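Long-range contact in TlmII (Streptoalloteichus hindustanus, PDB 4HVM), which takes part in tallysomycin biosynthesis as a condensation-domain protein related to nonribosomal peptide synthetases and probably binds phosphopantetheine: residues Pro64-Asp72 against Asp115-Arg123. Sequence-based numbering, arbitrary orientation.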
ATOM      1  N   PRO A  64      -4.681 -15.927  14.148  1.00 25.14           N
ATOM      2  CA  PRO A  64      -4.858 -15.118  15.364  1.00 30.91           C
ATOM      3  C   PRO A  64      -4.454 -13.657  15.193  1.00 38.08           C
ATOM      4  O   PRO A  64      -4.873 -12.815  15.992  1.00 49.04           O
ATOM      5  CB  PRO A  64      -3.947 -15.808  16.386  1.00 23.63           C
ATOM      6  CG  PRO A  64      -3.007 -16.659  15.566  1.00 22.93           C
ATOM      7  CD  PRO A  64      -3.797 -17.081  14.373  1.00 23.12           C
ATOM      8  N   LEU A  65      -3.665 -13.361  14.164  1.00 26.49           N
ATOM      9  CA  LEU A  65      -3.261 -11.987  13.892  1.00 24.75           C
ATOM     10  C   LEU A  65      -4.467 -11.123  13.540  1.00 24.31           C
ATOM     11  O   LEU A  65      -4.523  -9.944  13.885  1.00 33.40           O
ATOM     12  CB  LEU A  65      -2.238 -11.938  12.757  1.00 16.52           C
ATOM     13  CG  LEU A  65      -1.859 -10.538  12.270  1.00 29.77           C
ATOM     14  CD1 LEU A  65      -1.179  -9.748  13.375  1.00 16.06           C
ATOM     15  CD2 LEU A  65      -0.980 -10.605  11.038  1.00 15.13           C
ATOM     16  N   LEU A  66      -5.431 -11.717  12.848  1.00 18.69           N
ATOM     17  CA  LEU A  66      -6.623 -10.993  12.437  1.00 19.62           C
ATOM     18  C   LEU A  66      -7.469 -10.589  13.642  1.00 27.11           C
ATOM     19  O   LEU A  66      -8.238  -9.631  13.577  1.00 29.94           O
ATOM     20  CB  LEU A  66      -7.450 -11.840  11.475  1.00 15.26           C
ATOM     21  CG  LEU A  66      -6.725 -12.340  10.228  1.00 22.61           C
ATOM     22  CD1 LEU A  66      -7.657 -13.182   9.373  1.00 23.93           C
ATOM     23  CD2 LEU A  66      -6.166 -11.178   9.426  1.00 13.81           C
ATOM     24  N   ARG A  67      -7.321 -11.326  14.738  1.00 30.45           N
ATOM     25  CA  ARG A  67      -8.083 -11.066  15.952  1.00 28.87           C
ATOM     26  C   ARG A  67      -7.250 -10.298  16.973  1.00 35.13           C
ATOM     27  O   ARG A  67      -7.422 -10.472  18.179  1.00 45.29           O
ATOM     28  CB  ARG A  67      -8.568 -12.385  16.558  1.00 25.64           C
ATOM     29  CG  ARG A  67      -9.590 -13.117  15.705  1.00 21.20           C
ATOM     30  CD  ARG A  67      -9.969 -14.466  16.299  1.00 20.85           C
ATOM     31  NE  ARG A  67      -8.976 -15.498  16.013  1.00 21.24           N
ATOM     32  CZ  ARG A  67      -8.214 -16.084  16.932  1.00 29.32           C
ATOM     33  NH1 ARG A  67      -8.329 -15.748  18.209  1.00 33.08           N
ATOM     34  NH2 ARG A  67      -7.341 -17.014  16.574  1.00 22.81           N
ATOM     35  N   VAL A  68      -6.353  -9.447  16.489  1.00 26.10           N
ATOM     36  CA  VAL A  68      -5.428  -8.746  17.372  1.00 19.99           C
ATOM     37  C   VAL A  68      -5.807  -7.287  17.618  1.00 23.43           C
ATOM     38  O   VAL A  68      -6.119  -6.545  16.687  1.00 31.92           O
ATOM     39  CB  VAL A  68      -3.978  -8.835  16.836  1.00 17.87           C
ATOM     40  CG1 VAL A  68      -3.123  -7.695  17.370  1.00 18.14           C
ATOM     41  CG2 VAL A  68      -3.374 -10.188  17.190  1.00 44.58           C
ATOM     42  N   ASN A  69      -5.801  -6.896  18.888  1.00 20.17           N
ATOM     43  CA  ASN A  69      -5.945  -5.499  19.270  1.00 21.95           C
ATOM     44  C   ASN A  69      -4.636  -4.994  19.858  1.00 24.17           C
ATOM     45  O   ASN A  69      -3.772  -5.787  20.228  1.00 26.18           O
ATOM     46  CB  ASN A  69      -7.085  -5.327  20.272  1.00 25.98           C
ATOM     47  CG  ASN A  69      -8.445  -5.577  19.653  1.00 30.07           C
ATOM     48  OD1 ASN A  69      -8.972  -6.690  19.703  1.00 32.77           O
ATOM     49  ND2 ASN A  69      -9.021  -4.539  19.059  1.00 34.05           N
ATOM     50  N   PHE A  70      -4.483  -3.676  19.940  1.00 27.05           N
ATOM     51  CA  PHE A  70      -3.234  -3.089  20.411  1.00 20.91           C
ATOM     52  C   PHE A  70      -3.379  -2.425  21.772  1.00 32.21           C
ATOM     53  O   PHE A  70      -4.419  -1.848  22.089  1.00 30.98           O
ATOM     54  CB  PHE A  70      -2.691  -2.094  19.387  1.00 19.93           C
ATOM     55  CG  PHE A  70      -2.286  -2.729  18.092  1.00 26.09           C
ATOM     56  CD1 PHE A  70      -1.041  -3.318  17.956  1.00 18.73           C
ATOM     57  CD2 PHE A  70      -3.153  -2.750  17.013  1.00 24.51           C
ATOM     58  CE1 PHE A  70      -0.666  -3.912  16.768  1.00 17.67           C
ATOM     59  CE2 PHE A  70      -2.783  -3.340  15.822  1.00 23.33           C
ATOM     60  CZ  PHE A  70      -1.537  -3.921  15.699  1.00 21.55           C
ATOM     61  N   VAL A  71      -2.326  -2.517  22.576  1.00 31.95           N
ATOM     62  CA  VAL A  71      -2.317  -1.908  23.895  1.00 36.36           C
ATOM     63  C   VAL A  71      -1.145  -0.946  24.019  1.00 42.79           C
ATOM     64  O   VAL A  71       0.010  -1.367  24.104  1.00 46.29           O
ATOM     65  CB  VAL A  71      -2.216  -2.968  25.006  1.00 39.94           C
ATOM     66  CG1 VAL A  71      -2.148  -2.294  26.366  1.00 49.63           C
ATOM     67  CG2 VAL A  71      -3.393  -3.931  24.937  1.00 30.75           C
ATOM     68  N   ASP A  72      -1.447   0.348  24.018  1.00 43.87           N
ATOM     69  CA  ASP A  72      -0.418   1.367  24.170  1.00 42.70           C
ATOM     70  C   ASP A  72      -0.220   1.690  25.644  1.00 49.01           C
ATOM     71  O   ASP A  72      -0.840   2.608  26.180  1.00 55.70           O
ATOM     72  CB  ASP A  72      -0.776   2.632  23.385  1.00 43.48           C
ATOM     73  CG  ASP A  72       0.346   3.655  23.387  1.00 45.25           C
ATOM     74  OD1 ASP A  72       1.510   3.261  23.610  1.00 48.59           O
ATOM     75  OD2 ASP A  72       0.065   4.852  23.162  1.00 41.76           O
ATOM     76  N   ASP A 115     -11.894   1.677  17.462  1.00 28.89           N
ATOM     77  CA  ASP A 115     -11.021   1.649  18.632  1.00 25.84           C
ATOM     78  C   ASP A 115     -10.034   0.491  18.508  1.00 32.07           C
ATOM     79  O   ASP A 115     -10.419  -0.676  18.608  1.00 34.20           O
ATOM     80  CB  ASP A 115     -11.846   1.500  19.910  1.00 31.44           C
ATOM     81  CG  ASP A 115     -11.041   1.782  21.167  1.00 41.31           C
ATOM     82  OD1 ASP A 115      -9.815   2.010  21.070  1.00 40.87           O
ATOM     83  OD2 ASP A 115     -11.643   1.770  22.260  1.00 45.06           O
ATOM     84  N   PRO A 116      -8.751   0.810  18.298  1.00 29.85           N
ATOM     85  CA  PRO A 116      -7.751  -0.225  18.029  1.00 18.30           C
ATOM     86  C   PRO A 116      -7.466  -1.116  19.230  1.00 36.71           C
ATOM     87  O   PRO A 116      -6.755  -2.105  19.079  1.00 41.65           O
ATOM     88  CB  PRO A 116      -6.505   0.585  17.675  1.00 23.52           C
ATOM     89  CG  PRO A 116      -6.691   1.880  18.389  1.00 24.70           C
ATOM     90  CD  PRO A 116      -8.160   2.159  18.330  1.00 26.58           C
ATOM     91  N   GLU A 117      -8.004  -0.777  20.397  1.00 36.64           N
ATOM     92  CA  GLU A 117      -7.736  -1.552  21.601  1.00 41.13           C
ATOM     93  C   GLU A 117      -8.922  -2.424  22.003  1.00 38.34           C
ATOM     94  O   GLU A 117      -8.821  -3.218  22.936  1.00 43.03           O
ATOM     95  CB  GLU A 117      -7.348  -0.624  22.755  1.00 53.32           C
ATOM     96  CG  GLU A 117      -8.493   0.233  23.274  1.00 74.48           C
ATOM     97  CD  GLU A 117      -8.019   1.396  24.129  1.00 83.69           C
ATOM     98  OE1 GLU A 117      -6.831   1.406  24.517  1.00 86.63           O
ATOM     99  OE2 GLU A 117      -8.835   2.302  24.405  1.00 81.56           O
ATOM    100  N   ARG A 118     -10.040  -2.282  21.295  1.00 35.82           N
ATOM    101  CA  ARG A 118     -11.249  -3.028  21.634  1.00 38.43           C
ATOM    102  C   ARG A 118     -11.919  -3.694  20.434  1.00 33.56           C
ATOM    103  O   ARG A 118     -12.286  -4.866  20.493  1.00 33.02           O
ATOM    104  CB  ARG A 118     -12.261  -2.121  22.337  1.00 53.75           C
ATOM    105  CG  ARG A 118     -11.807  -1.593  23.686  1.00 74.81           C
ATOM    106  CD  ARG A 118     -12.927  -0.820  24.371  1.00 92.65           C
ATOM    107  NE  ARG A 118     -13.471   0.225  23.508  1.00105.74           N
ATOM    108  CZ  ARG A 118     -14.430   1.075  23.864  1.00114.13           C
ATOM    109  NH1 ARG A 118     -14.964   1.013  25.076  1.00116.73           N
ATOM    110  NH2 ARG A 118     -14.856   1.992  23.004  1.00115.18           N
ATOM    111  N   ASP A 119     -12.080  -2.939  19.352  1.00 33.09           N
ATOM    112  CA  ASP A 119     -12.857  -3.395  18.202  1.00 32.39           C
ATOM    113  C   ASP A 119     -12.053  -4.270  17.243  1.00 32.85           C
ATOM    114  O   ASP A 119     -10.825  -4.172  17.185  1.00 36.62           O
ATOM    115  CB  ASP A 119     -13.428  -2.195  17.449  1.00 32.49           C
ATOM    116  CG  ASP A 119     -14.043  -1.165  18.373  1.00 39.86           C
ATOM    117  OD1 ASP A 119     -14.579  -1.554  19.434  1.00 48.58           O
ATOM    118  OD2 ASP A 119     -13.987   0.035  18.037  1.00 42.80           O
ATOM    119  N   PRO A 120     -12.749  -5.137  16.489  1.00 30.32           N
ATOM    120  CA  PRO A 120     -12.092  -5.923  15.438  1.00 32.26           C
ATOM    121  C   PRO A 120     -11.463  -5.024  14.375  1.00 24.70           C
ATOM    122  O   PRO A 120     -12.135  -4.145  13.837  1.00 22.00           O
ATOM    123  CB  PRO A 120     -13.243  -6.742  14.836  1.00 31.97           C
ATOM    124  CG  PRO A 120     -14.500  -6.059  15.288  1.00 23.10           C
ATOM    125  CD  PRO A 120     -14.171  -5.496  16.629  1.00 20.24           C
ATOM    126  N   LEU A 121     -10.186  -5.252  14.078  1.00 23.44           N
ATOM    127  CA  LEU A 121      -9.443  -4.411  13.145  1.00 17.86           C
ATOM    128  C   LEU A 121      -9.360  -5.022  11.747  1.00 20.14           C
ATOM    129  O   LEU A 121      -8.813  -4.416  10.826  1.00 19.70           O
ATOM    130  CB  LEU A 121      -8.040  -4.124  13.686  1.00 14.03           C
ATOM    131  CG  LEU A 121      -7.982  -3.445  15.052  1.00 18.77           C
ATOM    132  CD1 LEU A 121      -6.544  -3.203  15.472  1.00 15.45           C
ATOM    133  CD2 LEU A 121      -8.753  -2.139  15.018  1.00 26.37           C
ATOM    134  N   VAL A 122      -9.895  -6.229  11.602  1.00 17.23           N
ATOM    135  CA  VAL A 122      -9.996  -6.878  10.300  1.00 14.79           C
ATOM    136  C   VAL A 122     -11.416  -7.381  10.096  1.00 22.88           C
ATOM    137  O   VAL A 122     -11.825  -8.372  10.699  1.00 26.96           O
ATOM    138  CB  VAL A 122      -9.018  -8.054  10.169  1.00 15.61           C
ATOM    139  CG1 VAL A 122      -9.247  -8.791   8.858  1.00 15.95           C
ATOM    140  CG2 VAL A 122      -7.582  -7.560  10.265  1.00 19.92           C
ATOM    141  N   ARG A 123     -12.170  -6.684   9.252  1.00 22.05           N
ATOM    142  CA  ARG A 123     -13.561  -7.038   8.991  1.00 17.71           C
ATOM    143  C   ARG A 123     -13.721  -7.690   7.621  1.00 19.84           C
ATOM    144  O   ARG A 123     -13.271  -7.151   6.613  1.00 33.81           O
ATOM    145  CB  ARG A 123     -14.450  -5.795   9.091  1.00 23.20           C
ATOM    146  CG  ARG A 123     -14.505  -5.199  10.487  1.00 21.33           C
ATOM    147  CD  ARG A 123     -15.077  -3.790  10.486  1.00 19.25           C
ATOM    148  NE  ARG A 123     -14.201  -2.873  11.206  1.00 29.29           N
ATOM    149  CZ  ARG A 123     -13.797  -1.698  10.735  1.00 27.23           C
ATOM    150  NH1 ARG A 123     -14.200  -1.283   9.542  1.00 27.55           N
ATOM    151  NH2 ARG A 123     -12.993  -0.935  11.463  1.00 31.38           N
TER
HETATM  152  O   HOH W   1     -10.615  -8.687  13.311  1.00 22.02           O
HETATM  153  O   HOH W   2      -8.670  -7.128  15.091  1.00 30.45           O
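Asn-69 pushes its amide into the turn Asp-115 to Asp-119, and that is where the contact is densest. Its ND2 gives one hydrogen bond to Asp-119 O, at 2.6 Å, and a second, weak one to Pro-116 O, so a single NH2 group reaches two carbonyls of the turn. The donor sits above the Asp-119 carbonyl plane, 42° out of it. With CG beside the backbone N (chi1 -69°), the amide reaches into the turn, while OD1 accepts from Arg-81, which fixes which way round the amide lies. Pro-116 O also takes the backbone N of Phe-70, at 2.9 Å and nearly straight (174°). Next door, Glu-117 CB lies against Phe-70 O, but its carboxylate lies on the exposed side, where a salt bridge joins Arg-118 NE to Asp-115 OD2, though Arg-118 is poorly ordered.

On the buried flank, Leu-121 CD1 meets the edge of the Phe-70 ring, 3.8 Å from CD2; Met-78, Met-143 and Leu-144 also pack on that ring. Farther along, direct polar contact gives way to water: one bridges Leu-66 O and Val-122 N, another links Leu-66 O and Val-68 O to Leu-121 N. Beside them Leu-66 CD2 rests on both methyls of Val-122, 3.9 Å from CG1.

With an alanine here instead of Asn-69, Asp-119 O is likely to lose this donor and Arg-81 this acceptor, leaving Phe-70 N to Pro-116 O as the direct hydrogen bond to the turn. Strand 68-72 thus meets the lead-in to strand 122-128 without continuous strand pairing: an amide, one backbone N-H and bridging waters serve the polar groups, and two apolar contacts complete the join.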